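Putative uncharacterized protein (Chaetomium thermophilum, PDB 5T8V) probably loads the cohesin ring onto chromatin, this chain being the helical-repeat C-terminal part of the Scc2 loader. Local coordinates at residues P1022-L1033 against F1056-L1067. Residues are numbered along the deposited sequence; the frame is centred on the assembly and turned at random.
Sequences PSWPLDVRKPAL and FQQVFDDQIPIL
Phe1056 turns the edge of its ring to Leu1033, CE1 lying 4.3 Å from CD2 of the leucine. One turn on, Val1059 packs its CG2 mainly on CD1 of the same leucine as the two side chains run past each other in opposite directions. Asp1062, in the last turn of its helix, makes the salt bridge: Arg1029 reaches over end-on and puts two nitrogens on a single oxygen, NH1 at 3.2 Å and NH2 at 3.1 Å from OD2. That oxygen lies near the guanidinium plane, yet the carboxylate is swung 76° against it, and NH2 comes in from above the carboxylate. A bend at chi3 (67°) turns the arginine's end toward the acid, while NE donates a hydrogen bond to the backbone O of Ala1020. With a methionine in place of Arg1029, Asp1062 would probably lose this countercharge and the Ala1020 carbonyl this donor. Ile1064 follows, CD1 3.8 Å from NH1 of Arg1029. Ile1066 lays CG1 across the aliphatic chain of Lys1030, 3.9 Å from CD. Leu1067 sets CD2 over the centre of one guanidinium face, opposite Pro1022, and also meets CD1 of Leu1026; its CB lies 3.6 Å from CD1 of Leu1033. Within this HEAT-repeat array, helix 1026-1042 thus packs against the C-terminal end of helix 1050-1062, the turn after it and the first residues of helix 1065-1086, with helix 969-986 touching Val1028 and Pro1031 and helix 1115-1133 touching Phe1060.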
loop_
_atom_site.group_PDB
_atom_site.type_symbol
_atom_site.label_atom_id
_atom_site.label_comp_id
_atom_site.label_asym_id
_atom_site.label_seq_id
_atom_site.Cartn_x
_atom_site.Cartn_y
_atom_site.Cartn_z
ATOM N N PRO A 1022 -0.745 41.059 53.346
ATOM C CA PRO A 1022 0.702 40.965 53.093
ATOM C C PRO A 1022 1.546 41.075 54.349
ATOM O O PRO A 1022 2.739 40.754 54.300
ATOM C CB PRO A 1022 0.971 42.133 52.135
ATOM C CG PRO A 1022 -0.128 43.102 52.403
ATOM C CD PRO A 1022 -1.330 42.275 52.754
ATOM N N SER A 1023 0.969 41.516 55.469
ATOM C CA SER A 1023 1.729 41.633 56.707
ATOM C C SER A 1023 2.213 40.282 57.214
ATOM O O SER A 1023 3.157 40.233 58.010
ATOM C CB SER A 1023 0.874 42.313 57.775
ATOM O OG SER A 1023 0.329 43.527 57.287
ATOM N N TRP A 1024 1.592 39.192 56.774
ATOM C CA TRP A 1024 1.975 37.853 57.190
ATOM C C TRP A 1024 2.971 37.252 56.209
ATOM O O TRP A 1024 3.075 37.696 55.062
ATOM C CB TRP A 1024 0.737 36.964 57.281
ATOM C CG TRP A 1024 -0.276 37.453 58.266
ATOM C CD1 TRP A 1024 -1.321 38.295 58.018
ATOM C CD2 TRP A 1024 -0.342 37.130 59.661
ATOM N NE1 TRP A 1024 -2.033 38.515 59.173
ATOM C CE2 TRP A 1024 -1.453 37.813 60.195
ATOM C CE3 TRP A 1024 0.431 36.332 60.510
ATOM C CZ2 TRP A 1024 -1.810 37.720 61.537
ATOM C CZ3 TRP A 1024 0.075 36.241 61.841
ATOM C CH2 TRP A 1024 -1.035 36.931 62.343
ATOM N N PRO A 1025 3.726 36.232 56.630
ATOM C CA PRO A 1025 4.636 35.564 55.689
ATOM C C PRO A 1025 3.880 34.792 54.621
ATOM O O PRO A 1025 2.648 34.718 54.656
ATOM C CB PRO A 1025 5.455 34.632 56.591
ATOM C CG PRO A 1025 4.591 34.392 57.774
ATOM C CD PRO A 1025 3.815 35.660 57.984
ATOM N N LEU A 1026 4.607 34.211 53.668
ATOM C CA LEU A 1026 3.955 33.520 52.562
ATOM C C LEU A 1026 3.409 32.164 52.994
ATOM O O LEU A 1026 2.320 31.764 52.561
ATOM C CB LEU A 1026 4.940 33.359 51.401
ATOM C CG LEU A 1026 4.349 33.288 49.991
ATOM C CD1 LEU A 1026 3.605 34.568 49.639
ATOM C CD2 LEU A 1026 5.449 33.025 48.974
ATOM N N ASP A 1027 4.142 31.449 53.851
ATOM C CA ASP A 1027 3.673 30.158 54.344
ATOM C C ASP A 1027 2.356 30.275 55.097
ATOM O O ASP A 1027 1.680 29.260 55.301
ATOM C CB ASP A 1027 4.730 29.524 55.249
ATOM C CG ASP A 1027 5.985 29.126 54.496
ATOM O OD1 ASP A 1027 5.904 28.923 53.265
ATOM O OD2 ASP A 1027 7.051 29.010 55.138
ATOM N N VAL A 1028 1.981 31.478 55.520
ATOM C CA VAL A 1028 0.709 31.717 56.194
ATOM C C VAL A 1028 -0.344 32.229 55.221
ATOM O O VAL A 1028 -1.484 31.764 55.224
ATOM C CB VAL A 1028 0.909 32.697 57.370
ATOM C CG1 VAL A 1028 -0.428 33.090 57.992
ATOM C CG2 VAL A 1028 1.820 32.077 58.419
ATOM N N ARG A 1029 0.024 33.195 54.377
ATOM C CA ARG A 1029 -0.927 33.731 53.411
ATOM C C ARG A 1029 -1.417 32.656 52.452
ATOM O O ARG A 1029 -2.560 32.719 51.986
ATOM C CB ARG A 1029 -0.292 34.880 52.627
ATOM C CG ARG A 1029 -0.013 36.126 53.451
ATOM C CD ARG A 1029 0.606 37.216 52.593
ATOM N NE ARG A 1029 -0.333 37.727 51.597
ATOM C CZ ARG A 1029 0.004 38.517 50.581
ATOM N NH1 ARG A 1029 1.267 38.889 50.412
ATOM N NH2 ARG A 1029 -0.922 38.932 49.728
ATOM N N LYS A 1030 -0.573 31.661 52.141
ATOM C CA LYS A 1030 -0.994 30.634 51.186
ATOM C C LYS A 1030 -2.128 29.787 51.747
ATOM O O LYS A 1030 -3.239 29.822 51.190
ATOM C CB LYS A 1030 0.208 29.786 50.758
ATOM C CG LYS A 1030 -0.173 28.625 49.847
ATOM C CD LYS A 1030 1.011 27.738 49.513
ATOM C CE LYS A 1030 0.568 26.507 48.734
ATOM N NZ LYS A 1030 -0.403 25.672 49.499
ATOM N N PRO A 1031 -1.940 29.022 52.826
ATOM C CA PRO A 1031 -3.031 28.155 53.298
ATOM C C PRO A 1031 -4.263 28.917 53.751
ATOM O O PRO A 1031 -5.356 28.337 53.776
ATOM C CB PRO A 1031 -2.388 27.380 54.455
ATOM C CG PRO A 1031 -1.279 28.248 54.921
ATOM C CD PRO A 1031 -0.758 28.939 53.703
ATOM N N ALA A 1032 -4.125 30.195 54.108
ATOM C CA ALA A 1032 -5.296 31.006 54.432
ATOM C C ALA A 1032 -6.149 31.242 53.193
ATOM O O ALA A 1032 -7.360 30.977 53.194
ATOM C CB ALA A 1032 -4.859 32.337 55.044
ATOM N N LEU A 1033 -5.530 31.739 52.119
ATOM C CA LEU A 1033 -6.258 31.949 50.874
ATOM C C LEU A 1033 -6.802 30.634 50.331
ATOM O O LEU A 1033 -7.914 30.586 49.791
ATOM C CB LEU A 1033 -5.353 32.632 49.851
ATOM C CG LEU A 1033 -5.078 34.105 50.166
ATOM C CD1 LEU A 1033 -3.890 34.605 49.371
ATOM C CD2 LEU A 1033 -6.308 34.961 49.883
ATOM N N PHE A 1056 -8.663 39.164 47.769
ATOM C CA PHE A 1056 -8.433 38.734 46.392
ATOM C C PHE A 1056 -7.804 39.855 45.572
ATOM O O PHE A 1056 -6.805 39.642 44.871
ATOM C CB PHE A 1056 -9.748 38.273 45.756
ATOM C CG PHE A 1056 -10.234 36.926 46.239
ATOM C CD1 PHE A 1056 -9.536 36.206 47.199
ATOM C CD2 PHE A 1056 -11.394 36.374 45.718
ATOM C CE1 PHE A 1056 -9.990 34.972 47.628
ATOM C CE2 PHE A 1056 -11.851 35.140 46.146
ATOM C CZ PHE A 1056 -11.148 34.440 47.100
ATOM N N GLN A 1057 -8.375 41.059 45.644
ATOM C CA GLN A 1057 -7.766 42.204 44.974
ATOM C C GLN A 1057 -6.329 42.403 45.436
ATOM O O GLN A 1057 -5.445 42.701 44.624
ATOM C CB GLN A 1057 -8.588 43.467 45.232
ATOM C CG GLN A 1057 -9.764 43.655 44.283
ATOM C CD GLN A 1057 -9.329 43.973 42.864
ATOM O OE1 GLN A 1057 -8.147 43.886 42.530
ATOM N NE2 GLN A 1057 -10.285 44.349 42.023
ATOM N N GLN A 1058 -6.076 42.242 46.736
ATOM C CA GLN A 1058 -4.710 42.340 47.239
ATOM C C GLN A 1058 -3.815 41.295 46.586
ATOM O O GLN A 1058 -2.681 41.592 46.192
ATOM C CB GLN A 1058 -4.703 42.181 48.759
ATOM C CG GLN A 1058 -3.368 42.506 49.418
ATOM C CD GLN A 1058 -2.924 43.943 49.194
ATOM O OE1 GLN A 1058 -1.736 44.212 49.021
ATOM N NE2 GLN A 1058 -3.873 44.873 49.207
ATOM N N VAL A 1059 -4.313 40.064 46.457
ATOM C CA VAL A 1059 -3.546 38.997 45.819
ATOM C C VAL A 1059 -3.170 39.400 44.399
ATOM O O VAL A 1059 -1.991 39.404 44.023
ATOM C CB VAL A 1059 -4.346 37.683 45.836
ATOM C CG1 VAL A 1059 -3.781 36.673 44.842
ATOM C CG2 VAL A 1059 -4.355 37.088 47.233
ATOM N N PHE A 1060 -4.174 39.741 43.587
ATOM C CA PHE A 1060 -3.905 40.086 42.196
ATOM C C PHE A 1060 -2.988 41.296 42.083
ATOM O O PHE A 1060 -2.183 41.378 41.148
ATOM C CB PHE A 1060 -5.220 40.338 41.458
ATOM C CG PHE A 1060 -6.054 39.101 41.268
ATOM C CD1 PHE A 1060 -5.511 37.966 40.689
ATOM C CD2 PHE A 1060 -7.377 39.071 41.676
ATOM C CE1 PHE A 1060 -6.274 36.828 40.514
ATOM C CE2 PHE A 1060 -8.144 37.935 41.506
ATOM C CZ PHE A 1060 -7.593 36.812 40.923
ATOM N N ASP A 1061 -3.083 42.239 43.023
ATOM C CA ASP A 1061 -2.196 43.397 42.995
ATOM C C ASP A 1061 -0.756 42.997 43.293
ATOM O O ASP A 1061 0.176 43.474 42.636
ATOM C CB ASP A 1061 -2.674 44.454 43.993
ATOM C CG ASP A 1061 -3.939 45.158 43.540
ATOM O OD1 ASP A 1061 -4.211 45.174 42.322
ATOM O OD2 ASP A 1061 -4.658 45.703 44.405
ATOM N N ASP A 1062 -0.554 42.119 44.279
ATOM C CA ASP A 1062 0.796 41.699 44.636
ATOM C C ASP A 1062 1.474 40.913 43.522
ATOM O O ASP A 1062 2.706 40.808 43.518
ATOM C CB ASP A 1062 0.759 40.862 45.916
ATOM C CG ASP A 1062 0.331 41.669 47.126
ATOM O OD1 ASP A 1062 -0.273 42.746 46.938
ATOM O OD2 ASP A 1062 0.594 41.226 48.265
ATOM N N GLN A 1063 0.706 40.361 42.581
ATOM C CA GLN A 1063 1.261 39.614 41.451
ATOM C C GLN A 1063 2.136 38.454 41.925
ATOM O O GLN A 1063 3.204 38.191 41.367
ATOM C CB GLN A 1063 2.045 40.537 40.513
ATOM C CG GLN A 1063 1.173 41.437 39.652
ATOM C CD GLN A 1063 1.977 42.227 38.638
ATOM O OE1 GLN A 1063 3.167 42.475 38.831
ATOM N NE2 GLN A 1063 1.333 42.618 37.547
ATOM N N ILE A 1064 1.683 37.754 42.956
ATOM C CA ILE A 1064 2.391 36.596 43.497
ATOM C C ILE A 1064 1.781 35.345 42.874
ATOM O O ILE A 1064 0.569 35.123 43.028
ATOM C CB ILE A 1064 2.306 36.548 45.028
ATOM C CG1 ILE A 1064 2.978 37.790 45.626
ATOM C CG2 ILE A 1064 2.965 35.274 45.561
ATOM C CD1 ILE A 1064 2.824 37.923 47.129
ATOM N N PRO A 1065 2.559 34.503 42.181
ATOM C CA PRO A 1065 1.937 33.393 41.429
ATOM C C PRO A 1065 1.197 32.370 42.283
ATOM O O PRO A 1065 0.083 31.970 41.924
ATOM C CB PRO A 1065 3.134 32.763 40.701
ATOM C CG PRO A 1065 4.129 33.855 40.595
ATOM C CD PRO A 1065 3.988 34.649 41.850
ATOM N N ILE A 1066 1.785 31.910 43.388
ATOM C CA ILE A 1066 1.221 30.760 44.098
ATOM C C ILE A 1066 -0.119 31.122 44.735
ATOM O O ILE A 1066 -1.119 30.409 44.574
ATOM C CB ILE A 1066 2.225 30.218 45.137
ATOM C CG1 ILE A 1066 1.652 28.999 45.869
ATOM C CG2 ILE A 1066 2.634 31.290 46.148
ATOM C CD1 ILE A 1066 1.421 27.797 44.978
ATOM N N LEU A 1067 -0.167 32.230 45.465
ATOM C CA LEU A 1067 -1.390 32.569 46.178
ATOM C C LEU A 1067 -2.417 33.267 45.295
ATOM O O LEU A 1067 -3.531 33.527 45.762
ATOM C CB LEU A 1067 -1.070 33.416 47.414
ATOM C CG LEU A 1067 -0.093 34.591 47.317
ATOM C CD1 LEU A 1067 -0.787 35.811 46.776
ATOM C CD2 LEU A 1067 0.505 34.874 48.681
#